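Local coordinates for protein CsoZ (Staphylococcus aureus, PDB 6FF1) that probably acts as a copper metallochaperone, carrying copper within the cell through a heavy-metal-associated domain, at residues Q4-T9 / Q42-Y47; G30-N35 / S46-A51. All coordinates share one frame; numbering follows the deposited sequence.

Contact 1 (Q4-T9 / Q42-Y47); sequences QNTIYT and QVTVSY
The hydroxyl of Y47 reaches back along the sheet to the amide of N5, donating through OH to OD1 at 2.7 Å. OD1 lies at the edge of the tyrosine ring, whereas the hydroxyl stands above the amide's carbonyl plane, 45° out of it. Y47 gets there because CG sits between its backbone N and carbonyl carbon (chi1 61°), which swings the ring back over the end of the neighbouring strand. Beneath this bond the strands run antiparallel, and four backbone hydrogen bonds pair N5 with V45 and I7 with V43.

On the face shared with N5, branched apolar residues suit the buried side toward helix 53-62, and I7 CD1 meets V45 CG2 at 4.1 Å. At the strand end, T9 CG2 crosses V43 CG2 at about a right angle, 3.6 Å away, while T9 OG1 bonds to the carbonyl of G41.

The other face is polar. The extended chain of Q42 runs alongside Y8, its NE2 3.6 Å from ring atom CE2, with amide and ring planes 54° apart. T6 directs CG2, anti to its own backbone N, over one face of the Y8 ring, offset toward its rim. At the far end Q4 and S46 are joined by a water, 2.8 Å from Q4 OE1 and 2.6 Å from S46 OG.

The chemistry thus divides by face: aliphatic branches pack toward helix 53-62, where the N5 amide caters for a tyrosine hydroxyl, and polar side chains with a bridging water line the other face.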
ATOM      1  N   GLN A   4       5.820   2.716  10.227  1.00 16.35           N
ATOM      2  CA  GLN A   4       4.436   2.764   9.898  1.00 16.82           C
ATOM      3  C   GLN A   4       4.222   4.006   9.079  1.00 15.23           C
ATOM      4  O   GLN A   4       4.677   5.092   9.433  1.00 19.42           O
ATOM      5  CB  GLN A   4       3.553   2.771  11.137  1.00 23.37           C
ATOM      6  CG  GLN A   4       2.068   2.641  10.757  1.00 32.06           C
ATOM      7  CD  GLN A   4       1.127   2.216  11.859  1.00 49.08           C
ATOM      8  OE1 GLN A   4       0.035   1.697  11.566  1.00 65.44           O
ATOM      9  NE2 GLN A   4       1.532   2.411  13.126  1.00 62.12           N
ATOM     10  N   ASN A   5       3.491   3.864   7.994  1.00 14.25           N
ATOM     11  CA  ASN A   5       3.104   5.000   7.150  1.00 14.75           C
ATOM     12  C   ASN A   5       1.662   4.888   6.734  1.00 13.90           C
ATOM     13  O   ASN A   5       1.121   3.770   6.545  1.00 14.61           O
ATOM     14  CB  ASN A   5       3.896   5.037   5.856  1.00 17.21           C
ATOM     15  CG  ASN A   5       5.262   5.549   5.973  1.00 18.42           C
ATOM     16  OD1 ASN A   5       6.152   4.900   6.488  1.00 20.24           O
ATOM     17  ND2 ASN A   5       5.462   6.765   5.446  1.00 20.34           N
ATOM     18  N   THR A   6       1.060   6.047   6.560  1.00 12.95           N
ATOM     19  CA  THR A   6      -0.204   6.183   5.832  1.00 12.95           C
ATOM     20  C   THR A   6       0.125   6.765   4.492  1.00 12.62           C
ATOM     21  O   THR A   6       0.749   7.814   4.409  1.00 15.11           O
ATOM     22  CB  THR A   6      -1.183   7.035   6.601  1.00 15.27           C
ATOM     23  OG1 THR A   6      -1.387   6.474   7.897  1.00 20.31           O
ATOM     24  CG2 THR A   6      -2.499   7.148   5.829  1.00 17.51           C
ATOM     25  N   ILE A   7      -0.235   6.058   3.455  1.00 12.11           N
ATOM     26  CA  ILE A   7      -0.020   6.447   2.079  1.00 11.64           C
ATOM     27  C   ILE A   7      -1.350   6.888   1.514  1.00 11.58           C
ATOM     28  O   ILE A   7      -2.342   6.120   1.608  1.00 13.21           O
ATOM     29  CB  ILE A   7       0.582   5.320   1.254  1.00 12.80           C
ATOM     30  CG1 ILE A   7       1.862   4.796   1.897  1.00 14.35           C
ATOM     31  CG2 ILE A   7       0.767   5.766  -0.164  1.00 12.66           C
ATOM     32  CD1 ILE A   7       2.371   3.497   1.308  1.00 14.10           C
ATOM     33  N   TYR A   8      -1.400   8.077   0.949  1.00 11.15           N
ATOM     34  CA  TYR A   8      -2.654   8.657   0.489  1.00 11.80           C
ATOM     35  C   TYR A   8      -2.783   8.456  -0.992  1.00 11.63           C
ATOM     36  O   TYR A   8      -2.118   9.084  -1.795  1.00 12.84           O
ATOM     37  CB  TYR A   8      -2.713  10.132   0.854  1.00 12.11           C
ATOM     38  CG  TYR A   8      -2.768  10.352   2.333  1.00 12.64           C
ATOM     39  CD1 TYR A   8      -1.594  10.320   3.107  1.00 14.45           C
ATOM     40  CD2 TYR A   8      -3.983  10.551   2.981  1.00 13.41           C
ATOM     41  CE1 TYR A   8      -1.654  10.502   4.477  1.00 17.31           C
ATOM     42  CE2 TYR A   8      -4.001  10.768   4.348  1.00 16.14           C
ATOM     43  CZ  TYR A   8      -2.841  10.731   5.076  1.00 16.90           C
ATOM     44  OH  TYR A   8      -2.878  10.944   6.451  1.00 23.34           O
ATOM     45  N   THR A   9      -3.574   7.461  -1.352  1.00 13.53           N
ATOM     46  CA  THR A   9      -3.720   7.069  -2.754  1.00 13.07           C
ATOM     47  C   THR A   9      -4.933   7.709  -3.381  1.00 12.90           C
ATOM     48  O   THR A   9      -5.838   8.187  -2.681  1.00 14.44           O
ATOM     49  CB  THR A   9      -3.803   5.574  -2.959  1.00 13.14           C
ATOM     50  OG1 THR A   9      -5.079   5.091  -2.571  1.00 12.96           O
ATOM     51  CG2 THR A   9      -2.708   4.855  -2.207  1.00 14.33           C
ATOM     52  N   GLN A  42      -6.705   5.743   1.858  1.00 11.23           N
ATOM     53  CA  GLN A  42      -5.561   5.618   2.725  1.00 11.75           C
ATOM     54  C   GLN A  42      -5.133   4.190   2.835  1.00 11.98           C
ATOM     55  O   GLN A  42      -5.924   3.308   3.171  1.00 13.43           O
ATOM     56  CB  GLN A  42      -5.891   6.158   4.108  1.00 14.72           C
ATOM     57  CG  GLN A  42      -6.074   7.680   4.043  1.00 19.12           C
ATOM     58  CD  GLN A  42      -6.506   8.239   5.376  1.00 23.33           C
ATOM     59  OE1 GLN A  42      -6.215   7.652   6.399  1.00 27.78           O
ATOM     60  NE2 GLN A  42      -7.165   9.388   5.352  1.00 27.40           N
ATOM     61  N   VAL A  43      -3.828   3.995   2.627  1.00 12.54           N
ATOM     62  CA  VAL A  43      -3.191   2.706   2.753  1.00 12.71           C
ATOM     63  C   VAL A  43      -2.283   2.795   3.927  1.00 13.04           C
ATOM     64  O   VAL A  43      -1.313   3.579   3.925  1.00 15.92           O
ATOM     65  CB  VAL A  43      -2.417   2.360   1.469  1.00 14.50           C
ATOM     66  CG1 VAL A  43      -1.617   1.083   1.636  1.00 16.38           C
ATOM     67  CG2 VAL A  43      -3.337   2.296   0.282  1.00 16.57           C
ATOM     68  N   THR A  44      -2.576   2.085   4.993  1.00 12.76           N
ATOM     69  CA  THR A  44      -1.708   2.072   6.171  0.50 13.33           C
ATOM     70  C   THR A  44      -0.898   0.823   6.166  1.00 12.86           C
ATOM     71  O   THR A  44      -1.440  -0.276   5.978  1.00 14.69           O
ATOM     72  CB  THR A  44      -2.451   2.157   7.518  0.50 15.94           C
ATOM     73  OG1 THR A  44      -3.412   1.104   7.624  0.50 21.61           O
ATOM     74  CG2 THR A  44      -3.153   3.503   7.640  0.50 16.96           C
ATOM     75  N   VAL A  45       0.400   0.964   6.390  1.00 12.85           N
ATOM     76  CA  VAL A  45       1.327  -0.129   6.234  1.00 12.37           C
ATOM     77  C   VAL A  45       2.322  -0.083   7.373  1.00 12.38           C
ATOM     78  O   VAL A  45       2.823   0.964   7.709  1.00 14.38           O
ATOM     79  CB  VAL A  45       2.011  -0.050   4.887  1.00 14.76           C
ATOM     80  CG1 VAL A  45       1.169  -0.272   3.694  1.00 22.92           C
ATOM     81  CG2 VAL A  45       2.739   1.219   4.668  1.00 16.50           C
ATOM     82  N   SER A  46       2.658  -1.258   7.908  1.00 12.71           N
ATOM     83  CA  SER A  46       3.754  -1.450   8.838  1.00 12.83           C
ATOM     84  C   SER A  46       4.767  -2.356   8.183  1.00 12.07           C
ATOM     85  O   SER A  46       4.426  -3.406   7.614  1.00 13.45           O
ATOM     86  CB  SER A  46       3.279  -2.097  10.130  1.00 17.07           C
ATOM     87  OG  SER A  46       2.357  -1.266  10.744  1.00 22.99           O
ATOM     88  N   TYR A  47       6.028  -1.912   8.175  1.00 12.34           N
ATOM     89  CA  TYR A  47       7.002  -2.603   7.368  1.00 13.80           C
ATOM     90  C   TYR A  47       8.419  -2.356   7.890  1.00 13.44           C
ATOM     91  O   TYR A  47       8.683  -1.421   8.619  1.00 16.37           O
ATOM     92  CB  TYR A  47       6.948  -2.103   5.913  1.00 13.22           C
ATOM     93  CG  TYR A  47       7.255  -0.645   5.750  1.00 12.87           C
ATOM     94  CD1 TYR A  47       6.277   0.280   5.897  1.00 14.11           C
ATOM     95  CD2 TYR A  47       8.541  -0.182   5.524  1.00 14.25           C
ATOM     96  CE1 TYR A  47       6.547   1.648   5.861  1.00 15.26           C
ATOM     97  CE2 TYR A  47       8.801   1.150   5.461  1.00 15.17           C
ATOM     98  CZ  TYR A  47       7.807   2.065   5.603  1.00 15.28           C
ATOM     99  OH  TYR A  47       8.131   3.417   5.527  1.00 17.55           O
TER
HETATM  100  O   HOH W   1      -0.170  -0.723  10.221  1.00 32.83           O

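Contact 2 (G30-N35 / S46-A51); sequences GVHQVN and SYETPA
V31 and Y47 form an antiparallel non-hydrogen-bonded pair, beyond which H32 and Q33 together face S46 in a beta bulge: H32 N donates to S46 O, and S46 N donates to Q33 O. On the other side of the pair, E48 N binds G30 O at 2.8 Å.

Next to the bulge, H32 lies beside E48. In the modelled conformer, one of two, H32 NE2 gives a nearly straight hydrogen bond (168°) to E48 OE1 at 2.7 Å, received on the lone pair pointing away from the other carboxylate oxygen. In this conformer OE1 lies close to the imidazole plane, yet the carboxylate is turned almost perpendicular to the ring, and G30 O lies over the centre of one ring face. E48 extends beyond CG, long enough to bring its oxygen to the ring edge; where this conformer is populated, the carboxylate would probably favour protonated imidazole. Q33 bends at chi2 (100°), bringing OE1 to 3.4 Å from S46 CB.

Facing the helices, V31 sends CG2 against A51 CB at 3.6 Å and Y47 CB at 4.1 Å; helices 15-26 and 53-62 supply I25 and I56 around the valine. G30 has a positive phi (97°), which suits glycine, and its CA lies 3.3 Å from E48 O, close enough for a CA-H...O contact. The same carbonyl accepts A51 N across a cis peptide before P50, closing a type VI turn.

The whole is the open end of a beta hairpin with a bulge in its edge strand, part of the ferredoxin-like beta-alpha-beta-beta-alpha-beta fold of heavy-metal-associated domains.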
ATOM      1  N   GLY A  30       8.960  -8.132   4.437  1.00 12.05           N
ATOM      2  CA  GLY A  30       9.105  -7.008   5.344  1.00 12.36           C
ATOM      3  C   GLY A  30       7.846  -6.238   5.606  1.00 12.08           C
ATOM      4  O   GLY A  30       7.824  -5.426   6.518  1.00 13.10           O
ATOM      5  N   VAL A  31       6.817  -6.464   4.769  1.00 11.61           N
ATOM      6  CA  VAL A  31       5.539  -5.782   5.008  1.00 11.13           C
ATOM      7  C   VAL A  31       4.668  -6.686   5.873  1.00 11.58           C
ATOM      8  O   VAL A  31       4.370  -7.804   5.474  1.00 12.66           O
ATOM      9  CB  VAL A  31       4.810  -5.444   3.708  1.00 11.55           C
ATOM     10  CG1 VAL A  31       3.462  -4.820   4.065  1.00 13.18           C
ATOM     11  CG2 VAL A  31       5.652  -4.483   2.866  1.00 12.91           C
ATOM     12  N   HIS A  32       4.249  -6.157   7.001  0.50 11.19           N
ATOM     13  CA  HIS A  32       3.456  -6.927   7.930  0.50 12.44           C
ATOM     14  C   HIS A  32       2.007  -6.379   7.760  0.50 13.07           C
ATOM     15  O   HIS A  32       1.331  -6.670   6.817  0.50 16.45           O
ATOM     16  CB  HIS A  32       4.115  -6.877   9.304  0.50 13.89           C
ATOM     17  CG  HIS A  32       5.574  -7.231   9.269  0.50 12.96           C
ATOM     18  ND1 HIS A  32       6.048  -8.327   8.586  0.50 12.88           N
ATOM     19  CD2 HIS A  32       6.654  -6.615   9.782  0.50 14.55           C
ATOM     20  CE1 HIS A  32       7.360  -8.379   8.695  0.50 13.12           C
ATOM     21  NE2 HIS A  32       7.757  -7.365   9.437  0.50 14.29           N
ATOM     22  N   GLN A  33       1.586  -5.514   8.563  1.00 17.28           N
ATOM     23  CA  GLN A  33       0.191  -5.089   8.602  1.00 17.05           C
ATOM     24  C   GLN A  33      -0.096  -4.179   7.396  1.00 16.04           C
ATOM     25  O   GLN A  33       0.676  -3.261   7.092  1.00 16.68           O
ATOM     26  CB  GLN A  33      -0.103  -4.409   9.929  1.00 20.66           C
ATOM     27  CG  GLN A  33      -0.025  -5.328  11.178  1.00 25.81           C
ATOM     28  CD  GLN A  33       1.257  -5.225  11.966  1.00 27.98           C
ATOM     29  OE1 GLN A  33       2.322  -5.132  11.392  1.00 26.96           O
ATOM     30  NE2 GLN A  33       1.171  -5.247  13.278  1.00 37.94           N
ATOM     31  N   VAL A  34      -1.233  -4.371   6.740  1.00 14.53           N
ATOM     32  CA  VAL A  34      -1.675  -3.533   5.652  1.00 14.39           C
ATOM     33  C   VAL A  34      -3.192  -3.348   5.749  1.00 14.30           C
ATOM     34  O   VAL A  34      -3.897  -4.325   5.954  1.00 18.25           O
ATOM     35  CB  VAL A  34      -1.397  -4.135   4.265  1.00 17.12           C
ATOM     36  CG1 VAL A  34      -1.943  -3.266   3.127  1.00 17.62           C
ATOM     37  CG2 VAL A  34       0.074  -4.422   4.091  1.00 17.72           C
ATOM     38  N   ASN A  35      -3.655  -2.125   5.642  1.00 13.50           N
ATOM     39  CA  ASN A  35      -5.080  -1.845   5.553  1.00 14.67           C
ATOM     40  C   ASN A  35      -5.327  -0.796   4.525  1.00 12.72           C
ATOM     41  O   ASN A  35      -4.626   0.208   4.521  1.00 15.12           O
ATOM     42  CB  ASN A  35      -5.638  -1.329   6.875  1.00 17.82           C
ATOM     43  CG  ASN A  35      -7.093  -1.052   6.801  1.00 26.22           C
ATOM     44  OD1 ASN A  35      -7.527   0.107   6.666  1.00 30.47           O
ATOM     45  ND2 ASN A  35      -7.847  -2.119   6.855  1.00 27.20           N
ATOM     46  N   SER A  46       2.658  -1.258   7.908  1.00 12.71           N
ATOM     47  CA  SER A  46       3.754  -1.450   8.838  1.00 12.83           C
ATOM     48  C   SER A  46       4.767  -2.356   8.183  1.00 12.07           C
ATOM     49  O   SER A  46       4.426  -3.406   7.614  1.00 13.45           O
ATOM     50  CB  SER A  46       3.279  -2.097  10.130  1.00 17.07           C
ATOM     51  OG  SER A  46       2.357  -1.266  10.744  1.00 22.99           O
ATOM     52  N   TYR A  47       6.028  -1.912   8.175  1.00 12.34           N
ATOM     53  CA  TYR A  47       7.002  -2.603   7.368  1.00 13.80           C
ATOM     54  C   TYR A  47       8.419  -2.356   7.890  1.00 13.44           C
ATOM     55  O   TYR A  47       8.683  -1.421   8.619  1.00 16.37           O
ATOM     56  CB  TYR A  47       6.948  -2.103   5.913  1.00 13.22           C
ATOM     57  CG  TYR A  47       7.255  -0.645   5.750  1.00 12.87           C
ATOM     58  CD1 TYR A  47       6.277   0.280   5.897  1.00 14.11           C
ATOM     59  CD2 TYR A  47       8.541  -0.182   5.524  1.00 14.25           C
ATOM     60  CE1 TYR A  47       6.547   1.648   5.861  1.00 15.26           C
ATOM     61  CE2 TYR A  47       8.801   1.150   5.461  1.00 15.17           C
ATOM     62  CZ  TYR A  47       7.807   2.065   5.603  1.00 15.28           C
ATOM     63  OH  TYR A  47       8.131   3.417   5.527  1.00 17.55           O
ATOM     64  N   GLU A  48       9.302  -3.215   7.462  1.00 13.46           N
ATOM     65  CA  GLU A  48      10.720  -3.131   7.756  1.00 13.31           C
ATOM     66  C   GLU A  48      11.517  -3.581   6.564  1.00 14.88           C
ATOM     67  O   GLU A  48      11.029  -4.322   5.696  1.00 13.37           O
ATOM     68  CB  GLU A  48      11.097  -3.969   8.966  1.00 15.31           C
ATOM     69  CG  GLU A  48      10.849  -5.454   8.763  1.00 14.13           C
ATOM     70  CD  GLU A  48      11.116  -6.270  10.028  1.00 15.55           C
ATOM     71  OE1 GLU A  48      10.202  -6.992  10.459  1.00 16.46           O
ATOM     72  OE2 GLU A  48      12.244  -6.202  10.594  1.00 18.09           O
ATOM     73  N   THR A  49      12.818  -3.196   6.554  1.00 14.86           N
ATOM     74  CA  THR A  49      13.769  -3.647   5.546  1.00 16.16           C
ATOM     75  C   THR A  49      13.640  -5.170   5.384  1.00 14.02           C
ATOM     76  O   THR A  49      13.580  -5.858   6.391  1.00 15.30           O
ATOM     77  CB  THR A  49      15.177  -3.281   5.989  1.00 18.96           C
ATOM     78  OG1 THR A  49      15.189  -1.877   6.091  1.00 23.70           O
ATOM     79  CG2 THR A  49      16.232  -3.759   5.028  1.00 21.46           C
ATOM     80  N   PRO A  50      13.531  -5.667   4.152  1.00 13.91           N
ATOM     81  CA  PRO A  50      13.856  -4.987   2.893  1.00 15.64           C
ATOM     82  C   PRO A  50      12.791  -4.101   2.262  1.00 16.95           C
ATOM     83  O   PRO A  50      13.013  -3.492   1.213  1.00 20.36           O
ATOM     84  CB  PRO A  50      14.164  -6.166   1.941  1.00 16.80           C
ATOM     85  CG  PRO A  50      13.278  -7.252   2.441  1.00 15.71           C
ATOM     86  CD  PRO A  50      13.348  -7.114   3.940  1.00 15.04           C
ATOM     87  N   ALA A  51      11.595  -4.126   2.855  1.00 14.42           N
ATOM     88  CA  ALA A  51      10.524  -3.260   2.362  1.00 14.47           C
ATOM     89  C   ALA A  51      10.887  -1.829   2.730  1.00 13.36           C
ATOM     90  O   ALA A  51      11.492  -1.593   3.762  1.00 15.09           O
ATOM     91  CB  ALA A  51       9.185  -3.672   2.990  1.00 16.13           C
TER

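From the N terminus, strand 3-10 leads into helix 15-26 and then strand 31-36 before the chain returns as strand 42-47; contact 1 closes this long excursion of 32 residues. Contact 2 closes a much shorter one, the hairpin between 30-35 and 46-51. It starts within the excursion but ends partly past it, so the two closures overlap at S46 and Y47 and cross where 48-51 runs on toward helix 53-62. Strand 42-47 is therefore the shared middle, with 3-10 on one side and 31-36 on the other. T44 N, 2.8 Å from N35 O in a probable hydrogen bond, continues the hairpin pairing between the contacts.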